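Local structure of aminopeptidase YwaD (Bacillus subtilis, 6HC6) at residues Pro95-Gly100 and Lys220-Gln225; Gly116-Glu121 and Gly195-Gly200; Pro242-Val247 and Asp283-Phe288. The protein removes N-terminal amino acids, among them arginine, lysine and leucine, from peptides as a secreted, monomeric aminopeptidase that uses two zinc ions. All blocks are in the same frame, centred on the assembly; numbering follows the deposited sequence.

Contact 1: residues Pro95-Gly100 and Lys220-Gln225; sequences PDRLEG and KAFTNQ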
loop_
_atom_site.group_PDB
_atom_site.type_symbol
_atom_site.label_atom_id
_atom_site.label_comp_id
_atom_site.label_asym_id
_atom_site.label_seq_id
_atom_site.Cartn_x
_atom_site.Cartn_y
_atom_site.Cartn_z
ATOM N N PRO A 95 12.913 -2.642 6.242
ATOM C CA PRO A 95 13.581 -3.949 6.336
ATOM C C PRO A 95 14.417 -4.289 5.109
ATOM O O PRO A 95 14.261 -3.723 4.025
ATOM C CB PRO A 95 12.415 -4.932 6.482
ATOM C CG PRO A 95 11.325 -4.127 7.073
ATOM C CD PRO A 95 11.456 -2.773 6.447
ATOM N N ASP A 96 15.320 -5.248 5.302
ATOM C CA ASP A 96 16.066 -5.803 4.186
ATOM C C ASP A 96 15.108 -6.337 3.129
ATOM O O ASP A 96 13.998 -6.790 3.427
ATOM C CB ASP A 96 16.991 -6.926 4.653
ATOM C CG ASP A 96 18.041 -6.456 5.648
ATOM O OD1 ASP A 96 18.348 -5.246 5.688
ATOM O OD2 ASP A 96 18.578 -7.318 6.379
ATOM N N ARG A 97 15.544 -6.255 1.882
ATOM C CA ARG A 97 14.766 -6.713 0.746
ATOM C C ARG A 97 15.356 -8.034 0.277
ATOM O O ARG A 97 16.569 -8.134 0.074
ATOM C CB ARG A 97 14.795 -5.675 -0.377
ATOM C CG ARG A 97 14.084 -6.117 -1.651
ATOM C CD ARG A 97 13.944 -4.952 -2.627
ATOM N NE ARG A 97 15.098 -4.050 -2.590
ATOM C CZ ARG A 97 16.082 -4.043 -3.486
ATOM N NH1 ARG A 97 16.070 -4.897 -4.503
ATOM N NH2 ARG A 97 17.083 -3.180 -3.365
ATOM N N LEU A 98 14.509 -9.042 0.125
ATOM C CA LEU A 98 14.951 -10.374 -0.260
ATOM C C LEU A 98 14.588 -10.647 -1.709
ATOM O O LEU A 98 13.459 -10.376 -2.135
ATOM C CB LEU A 98 14.312 -11.442 0.622
ATOM C CG LEU A 98 14.778 -11.569 2.064
ATOM C CD1 LEU A 98 13.749 -12.386 2.791
ATOM C CD2 LEU A 98 16.128 -12.241 2.123
ATOM N N GLU A 99 15.540 -11.202 -2.456
ATOM C CA GLU A 99 15.304 -11.571 -3.841
ATOM C C GLU A 99 16.051 -12.857 -4.137
ATOM O O GLU A 99 17.081 -13.151 -3.522
ATOM C CB GLU A 99 15.746 -10.470 -4.810
ATOM C CG GLU A 99 14.623 -9.483 -5.143
ATOM C CD GLU A 99 15.137 -8.115 -5.537
ATOM O OE1 GLU A 99 14.661 -7.116 -4.955
ATOM O OE2 GLU A 99 16.011 -8.036 -6.428
ATOM N N GLY A 100 15.540 -13.619 -5.095
ATOM C CA GLY A 100 16.294 -14.772 -5.541
ATOM C C GLY A 100 15.456 -15.712 -6.382
ATOM O O GLY A 100 14.479 -15.306 -7.012
ATOM N N LYS A 220 19.051 -13.716 -1.550
ATOM C CA LYS A 220 19.984 -12.732 -1.029
ATOM C C LYS A 220 19.199 -11.594 -0.392
ATOM O O LYS A 220 18.168 -11.167 -0.921
ATOM C CB LYS A 220 20.899 -12.203 -2.141
ATOM C CG LYS A 220 21.428 -10.795 -1.911
ATOM C CD LYS A 220 22.930 -10.707 -2.164
ATOM C CE LYS A 220 23.412 -9.261 -2.139
ATOM N NZ LYS A 220 24.801 -9.134 -2.677
ATOM N N ALA A 221 19.668 -11.143 0.770
ATOM C CA ALA A 221 19.091 -10.004 1.469
ATOM C C ALA A 221 19.857 -8.745 1.091
ATOM O O ALA A 221 21.082 -8.691 1.231
ATOM C CB ALA A 221 19.133 -10.212 2.981
ATOM N N PHE A 222 19.136 -7.744 0.610
ATOM C CA PHE A 222 19.721 -6.438 0.346
ATOM C C PHE A 222 19.482 -5.562 1.567
ATOM O O PHE A 222 18.334 -5.332 1.950
ATOM C CB PHE A 222 19.115 -5.831 -0.917
ATOM C CG PHE A 222 19.509 -6.557 -2.159
ATOM C CD1 PHE A 222 18.828 -7.698 -2.558
ATOM C CD2 PHE A 222 20.602 -6.136 -2.904
ATOM C CE1 PHE A 222 19.210 -8.386 -3.697
ATOM C CE2 PHE A 222 20.989 -6.816 -4.040
ATOM C CZ PHE A 222 20.293 -7.943 -4.439
ATOM N N THR A 223 20.564 -5.102 2.194
ATOM C CA THR A 223 20.483 -4.383 3.454
ATOM C C THR A 223 20.607 -2.879 3.225
ATOM O O THR A 223 20.698 -2.395 2.094
ATOM C CB THR A 223 21.563 -4.874 4.419
ATOM O OG1 THR A 223 22.855 -4.569 3.879
ATOM C CG2 THR A 223 21.440 -6.378 4.627
ATOM N N ASN A 224 20.631 -2.129 4.329
ATOM C CA ASN A 224 20.707 -0.671 4.285
ATOM C C ASN A 224 19.549 -0.065 3.499
ATOM O O ASN A 224 19.698 0.999 2.888
ATOM C CB ASN A 224 22.036 -0.187 3.690
ATOM C CG ASN A 224 23.185 -0.284 4.664
ATOM O OD1 ASN A 224 23.038 -0.811 5.769
ATOM N ND2 ASN A 224 24.344 0.224 4.259
ATOM N N GLN A 225 18.389 -0.723 3.496
ATOM C CA GLN A 225 17.250 -0.225 2.736
ATOM C C GLN A 225 16.605 0.954 3.440
ATOM O O GLN A 225 16.438 0.949 4.661
ATOM C CB GLN A 225 16.204 -1.325 2.549
ATOM C CG GLN A 225 16.746 -2.563 1.863
ATOM C CD GLN A 225 17.140 -2.304 0.425
ATOM O OE1 GLN A 225 16.285 -2.186 -0.441
ATOM N NE2 GLN A 225 18.442 -2.247 0.161
HETATM O O HOH W 1 17.445 -2.776 5.452
HETATM O O HOH W 2 20.067 -3.582 6.843
#
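R97 and F222 face each other as a hydrogen-bonded antiparallel pair, F222 N giving its hydrogen almost straight (179°) to R97 O at 2.7 Å. E99 and K220 form the next such pair, K220 N reaching E99 O at 2.8 Å. Among side-chain bonds, the guanidinium of R97 grips Q225 OE1 side-on: NE (3.1 Å) and NH2 both donate to this one oxygen from the same face of the amide. Q225 OE1 lies near the guanidinium plane, although the amide is turned 55° against it. R97 bends at chi3 (36°), which swings NH1 to its salt bridge with E99 OE1 at 2.7 Å, while F222 CB sits over one guanidinium face. Q225 NE2 in turn donates to T223 O, so both ends of the amide are held. Two waters extend the polar network: D96 OD1 accepts from each, and they accept in turn from N224 N and Q225 N. Apolar contact is slighter, with L98 CD2 lying 3.7 Å from A221 CB on the face away from R97 and F222. This antiparallel ladder closes the mixed sheet of the PA-domain region by pairing strands 97-104 and 214-222, where the chain arrives from strand 86-93 and returns to strand 226-234 of the peptidase sheet.

Contact 2: residues Gly116-Glu121 and Gly195-Gly200; sequences GSAPTE and GIPVVG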
loop_
_atom_site.group_PDB
_atom_site.type_symbol
_atom_site.label_atom_id
_atom_site.label_comp_id
_atom_site.label_asym_id
_atom_site.label_seq_id
_atom_site.Cartn_x
_atom_site.Cartn_y
_atom_site.Cartn_z
ATOM N N GLY A 116 11.039 -9.881 5.929
ATOM C CA GLY A 116 11.193 -10.378 7.278
ATOM C C GLY A 116 11.539 -11.845 7.398
ATOM O O GLY A 116 11.572 -12.364 8.520
ATOM N N SER A 117 11.783 -12.538 6.289
ATOM C CA SER A 117 12.226 -13.924 6.358
ATOM C C SER A 117 13.723 -13.991 6.066
ATOM O O SER A 117 14.367 -12.984 5.774
ATOM C CB SER A 117 11.417 -14.814 5.408
ATOM O OG SER A 117 11.618 -14.470 4.049
ATOM N N ALA A 118 14.294 -15.215 6.161
ATOM C CA ALA A 118 15.739 -15.356 6.092
ATOM C C ALA A 118 16.217 -15.590 4.660
ATOM O O ALA A 118 15.518 -16.215 3.856
ATOM C CB ALA A 118 16.196 -16.515 6.976
ATOM N N PRO A 119 17.403 -15.093 4.329
ATOM C CA PRO A 119 18.037 -15.429 3.055
ATOM C C PRO A 119 18.689 -16.799 3.166
ATOM O O PRO A 119 18.595 -17.469 4.190
ATOM C CB PRO A 119 19.085 -14.328 2.886
ATOM C CG PRO A 119 19.497 -14.015 4.294
ATOM C CD PRO A 119 18.224 -14.157 5.122
ATOM N N THR A 120 19.369 -17.198 2.096
ATOM C CA THR A 120 20.151 -18.425 2.076
ATOM C C THR A 120 21.630 -18.090 1.956
ATOM O O THR A 120 22.022 -16.945 1.722
ATOM C CB THR A 120 19.747 -19.334 0.907
ATOM O OG1 THR A 120 20.103 -18.706 -0.332
ATOM C CG2 THR A 120 18.251 -19.637 0.927
ATOM N N GLU A 121 22.457 -19.115 2.108
ATOM C CA GLU A 121 23.844 -18.961 1.726
ATOM C C GLU A 121 23.932 -18.849 0.208
ATOM O O GLU A 121 23.025 -19.264 -0.519
ATOM C CB GLU A 121 24.669 -20.130 2.248
ATOM C CG GLU A 121 24.407 -20.431 3.711
ATOM C CD GLU A 121 25.678 -20.651 4.494
ATOM O OE1 GLU A 121 26.183 -19.674 5.089
ATOM O OE2 GLU A 121 26.166 -21.803 4.515
ATOM N N GLY A 195 12.619 -17.082 10.964
ATOM C CA GLY A 195 14.027 -17.421 10.934
ATOM C C GLY A 195 14.471 -18.303 9.795
ATOM O O GLY A 195 15.659 -18.631 9.703
ATOM N N ILE A 196 13.555 -18.700 8.924
ATOM C CA ILE A 196 13.891 -19.495 7.746
ATOM C C ILE A 196 13.378 -18.741 6.527
ATOM O O ILE A 196 12.564 -17.810 6.656
ATOM C CB ILE A 196 13.312 -20.928 7.837
ATOM C CG1 ILE A 196 11.800 -20.901 8.075
ATOM C CG2 ILE A 196 13.992 -21.697 8.953
ATOM C CD1 ILE A 196 11.172 -22.290 8.079
ATOM N N PRO A 197 13.858 -19.084 5.331
ATOM C CA PRO A 197 13.319 -18.450 4.120
ATOM C C PRO A 197 11.842 -18.764 3.947
ATOM O O PRO A 197 11.387 -19.867 4.256
ATOM C CB PRO A 197 14.153 -19.065 2.991
ATOM C CG PRO A 197 15.403 -19.568 3.648
ATOM C CD PRO A 197 15.000 -19.968 5.037
ATOM N N VAL A 198 11.089 -17.768 3.467
ATOM C CA VAL A 198 9.675 -17.912 3.133
ATOM C C VAL A 198 9.455 -17.274 1.766
ATOM O O VAL A 198 9.708 -16.076 1.593
ATOM C CB VAL A 198 8.759 -17.248 4.174
ATOM C CG1 VAL A 198 7.298 -17.478 3.803
ATOM C CG2 VAL A 198 9.060 -17.750 5.605
ATOM N N VAL A 199 8.975 -18.056 0.799
ATOM C CA VAL A 199 8.740 -17.537 -0.545
ATOM C C VAL A 199 7.360 -17.960 -1.024
ATOM O O VAL A 199 6.803 -18.969 -0.584
ATOM C CB VAL A 199 9.817 -17.984 -1.569
ATOM C CG1 VAL A 199 11.232 -17.633 -1.080
ATOM C CG2 VAL A 199 9.677 -19.473 -1.911
ATOM N N GLY A 200 6.803 -17.172 -1.929
ATOM C CA GLY A 200 5.521 -17.479 -2.543
ATOM C C GLY A 200 5.715 -17.721 -4.026
ATOM O O GLY A 200 6.543 -17.068 -4.662
HETATM O O HOH W 3 13.111 -15.681 2.513
#
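A118 and P197 bring two chain segments together nearly at right angles (89°), their CA atoms 4.4 Å apart, and A118 N donates to I196 O in a straight bond (176°) of 3.2 Å that arrives from well above the carbonyl plane. A118 O lies 3.1 Å from P197 CA in a CA-H...O contact and also against the ring atoms CB and CG. The A118 methyl is directed at the opposing backbone, with CB 3.5 Å from G195 O. Further along, the T120 side chain crosses that of P197 at about a right angle, its CG2 touching P197 CG, while T120 OG1 bonds to L219 of strand 214-222. S117 turns OG between its own backbone N and carbonyl carbon (chi1 65°), where it bonds to A114 O and receives a weak bond from V198 N. Its CB packs on V198 CG2 at 3.8 Å. A water bridges the corner: it donates to S117 OG and to A118 O (2.8 Å) and accepts from V198 N (3.1 Å), tying both segments together. P197 also rests on L217 and L219, and I196 on V173. The loop between strands 107-113 and 125-131 thus crosses the entrance to strand 198-201, whose neighbours are 107-113 and 172-176 in the mixed sheet of the PA-domain region, far from the zinc site.

Contact 3: residues Pro242-Val247 and Asp283-Phe288; sequences PDIVYV and DKEIRF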
loop_
_atom_site.group_PDB
_atom_site.type_symbol
_atom_site.label_atom_id
_atom_site.label_comp_id
_atom_site.label_asym_id
_atom_site.label_seq_id
_atom_site.Cartn_x
_atom_site.Cartn_y
_atom_site.Cartn_z
ATOM N N PRO A 242 -1.696 26.681 14.185
ATOM C CA PRO A 242 -2.922 26.368 13.438
ATOM C C PRO A 242 -3.302 24.894 13.519
ATOM O O PRO A 242 -2.468 24.015 13.745
ATOM C CB PRO A 242 -2.565 26.757 11.999
ATOM C CG PRO A 242 -1.071 26.608 11.932
ATOM C CD PRO A 242 -0.574 27.026 13.293
ATOM N N ASP A 243 -4.594 24.631 13.313
ATOM C CA ASP A 243 -5.060 23.260 13.136
ATOM C C ASP A 243 -4.432 22.669 11.877
ATOM O O ASP A 243 -4.269 23.361 10.869
ATOM C CB ASP A 243 -6.586 23.225 13.027
ATOM C CG ASP A 243 -7.283 23.630 14.318
ATOM O OD1 ASP A 243 -6.675 23.502 15.403
ATOM O OD2 ASP A 243 -8.444 24.092 14.242
ATOM N N ILE A 244 -4.070 21.390 11.932
ATOM C CA ILE A 244 -3.389 20.723 10.826
ATOM C C ILE A 244 -4.356 19.801 10.101
ATOM O O ILE A 244 -5.044 18.985 10.731
ATOM C CB ILE A 244 -2.166 19.926 11.306
ATOM C CG1 ILE A 244 -1.169 20.837 12.000
ATOM C CG2 ILE A 244 -1.467 19.287 10.123
ATOM C CD1 ILE A 244 -0.267 20.079 12.936
ATOM N N VAL A 245 -4.369 19.899 8.770
ATOM C CA VAL A 245 -5.136 19.018 7.891
ATOM C C VAL A 245 -4.138 18.274 7.015
ATOM O O VAL A 245 -3.228 18.894 6.449
ATOM C CB VAL A 245 -6.134 19.830 7.041
ATOM C CG1 VAL A 245 -6.779 18.974 5.933
ATOM C CG2 VAL A 245 -7.184 20.488 7.935
ATOM N N TYR A 246 -4.260 16.949 6.950
ATOM C CA TYR A 246 -3.343 16.118 6.186
ATOM C C TYR A 246 -4.049 15.566 4.951
ATOM O O TYR A 246 -5.129 14.984 5.067
ATOM C CB TYR A 246 -2.822 14.953 7.041
ATOM C CG TYR A 246 -2.181 15.356 8.360
ATOM C CD1 TYR A 246 -0.802 15.514 8.467
ATOM C CD2 TYR A 246 -2.950 15.522 9.504
ATOM C CE1 TYR A 246 -0.214 15.844 9.654
ATOM C CE2 TYR A 246 -2.364 15.847 10.707
ATOM C CZ TYR A 246 -0.994 16.012 10.772
ATOM O OH TYR A 246 -0.389 16.350 11.953
ATOM N N VAL A 247 -3.444 15.744 3.779
ATOM C CA VAL A 247 -3.932 15.146 2.535
ATOM C C VAL A 247 -2.822 14.238 2.032
ATOM O O VAL A 247 -1.704 14.712 1.777
ATOM C CB VAL A 247 -4.297 16.204 1.480
ATOM C CG1 VAL A 247 -4.910 15.517 0.246
ATOM C CG2 VAL A 247 -5.260 17.220 2.060
ATOM N N ASP A 283 -6.893 29.290 7.270
ATOM C CA ASP A 283 -6.229 29.385 8.563
ATOM C C ASP A 283 -5.723 28.036 9.057
ATOM O O ASP A 283 -5.088 27.974 10.119
ATOM C CB ASP A 283 -7.168 29.999 9.604
ATOM C CG ASP A 283 -7.476 31.469 9.320
ATOM O OD1 ASP A 283 -6.630 32.162 8.712
ATOM O OD2 ASP A 283 -8.561 31.933 9.719
ATOM N N LYS A 284 -5.995 26.964 8.324
ATOM C CA LYS A 284 -5.420 25.666 8.633
ATOM C C LYS A 284 -4.027 25.541 8.033
ATOM O O LYS A 284 -3.708 26.148 7.006
ATOM C CB LYS A 284 -6.296 24.532 8.098
ATOM C CG LYS A 284 -7.772 24.723 8.334
ATOM C CD LYS A 284 -8.143 24.450 9.784
ATOM C CE LYS A 284 -9.657 24.463 9.966
ATOM N NZ LYS A 284 -10.052 24.280 11.383
ATOM N N GLU A 285 -3.198 24.731 8.680
ATOM C CA GLU A 285 -1.950 24.271 8.089
ATOM C C GLU A 285 -2.243 22.989 7.323
ATOM O O GLU A 285 -2.697 22.004 7.911
ATOM C CB GLU A 285 -0.890 24.028 9.162
ATOM C CG GLU A 285 0.420 23.495 8.592
ATOM C CD GLU A 285 1.494 23.299 9.644
ATOM O OE1 GLU A 285 2.413 22.475 9.427
ATOM O OE2 GLU A 285 1.418 23.971 10.689
ATOM N N ILE A 286 -2.023 23.000 6.013
ATOM C CA ILE A 286 -2.346 21.844 5.186
ATOM C C ILE A 286 -1.048 21.156 4.788
ATOM O O ILE A 286 -0.167 21.767 4.173
ATOM C CB ILE A 286 -3.167 22.231 3.951
ATOM C CG1 ILE A 286 -4.362 23.083 4.369
ATOM C CG2 ILE A 286 -3.637 20.970 3.253
ATOM C CD1 ILE A 286 -5.126 23.663 3.192
ATOM N N ARG A 287 -0.929 19.886 5.146
ATOM C CA ARG A 287 0.248 19.093 4.824
ATOM C C ARG A 287 -0.144 18.073 3.767
ATOM O O ARG A 287 -0.967 17.185 4.021
ATOM C CB ARG A 287 0.799 18.418 6.075
ATOM C CG ARG A 287 1.099 19.415 7.173
ATOM C CD ARG A 287 1.857 18.772 8.307
ATOM N NE ARG A 287 2.163 19.752 9.347
ATOM C CZ ARG A 287 2.689 19.453 10.529
ATOM N NH1 ARG A 287 2.972 18.191 10.831
ATOM N NH2 ARG A 287 2.933 20.412 11.410
ATOM N N PHE A 288 0.431 18.209 2.578
ATOM C CA PHE A 288 0.252 17.215 1.526
ATOM C C PHE A 288 1.406 16.233 1.615
ATOM O O PHE A 288 2.575 16.631 1.573
ATOM C CB PHE A 288 0.207 17.865 0.149
ATOM C CG PHE A 288 -0.884 18.872 -0.004
ATOM C CD1 PHE A 288 -0.668 20.202 0.332
ATOM C CD2 PHE A 288 -2.139 18.490 -0.451
ATOM C CE1 PHE A 288 -1.676 21.146 0.196
ATOM C CE2 PHE A 288 -3.157 19.435 -0.580
ATOM C CZ PHE A 288 -2.918 20.762 -0.260
HETATM O O HOH W 4 -6.147 26.955 12.448
#
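R287, E285 and V247 bury the most surface where strands 244-247 and 285-288 run parallel. The R287 side chain, extended from CG to NE, passes along the face shared by I244 and Y246: I244 CD1 lies over one side of its guanidinium, 3.6 Å from NH2, and Y246 CE1 meets CD at 3.8 Å, with ring and guanidinium planes nearly perpendicular (84°). R287 NE (2.7 Å) and NH2 both donate to E285 OE1 from the same face of the carboxylate, and NH1 continues to E312 and Y304. E285 has its CG anti to the backbone N (chi1 178°), and the extended chain carries OE2 to K235 and R315; P242 CG packs on its CB. The backbones interlock in parallel register, with V245 N donating to E285 O and R287 N to V245 O (both 2.8 Å). These strands are the two ends of a beta-alpha-beta unit in the M28 peptidase domain, connected by helix 260-277. A leucine in place of R287 would probably leave E285 OE1 without its double donor and deprive E312 of a positive partner. On the opposite sheet face, V247 CB lies 3.7 Å from F288 CD2, and M270 of that helix touches both side chains.

How the contacts relate
Contacts 1 and 2 both reach the same mixed sheet, contact 2 nested along the chain inside the loop that contact 1 closes, and their centres are 11 Å apart. They touch directly: L98 CD1 packs 3.1 Å from S117 O, and P119 CB lies 3.7 Å from L98 CD2. Contact 3 is separate, in the large sheet of the peptidase domain; its centre is 36 Å from that of contact 1 and 42 Å from that of contact 2, on the opposite side of the chain's centre from the latter. Neither contact 1 nor contact 3 supplies a zinc ligand; the P95 side chain is about 11 Å from that of zinc ligand E295, and the V247 side chain about 11 Å from that of zinc ligand D323.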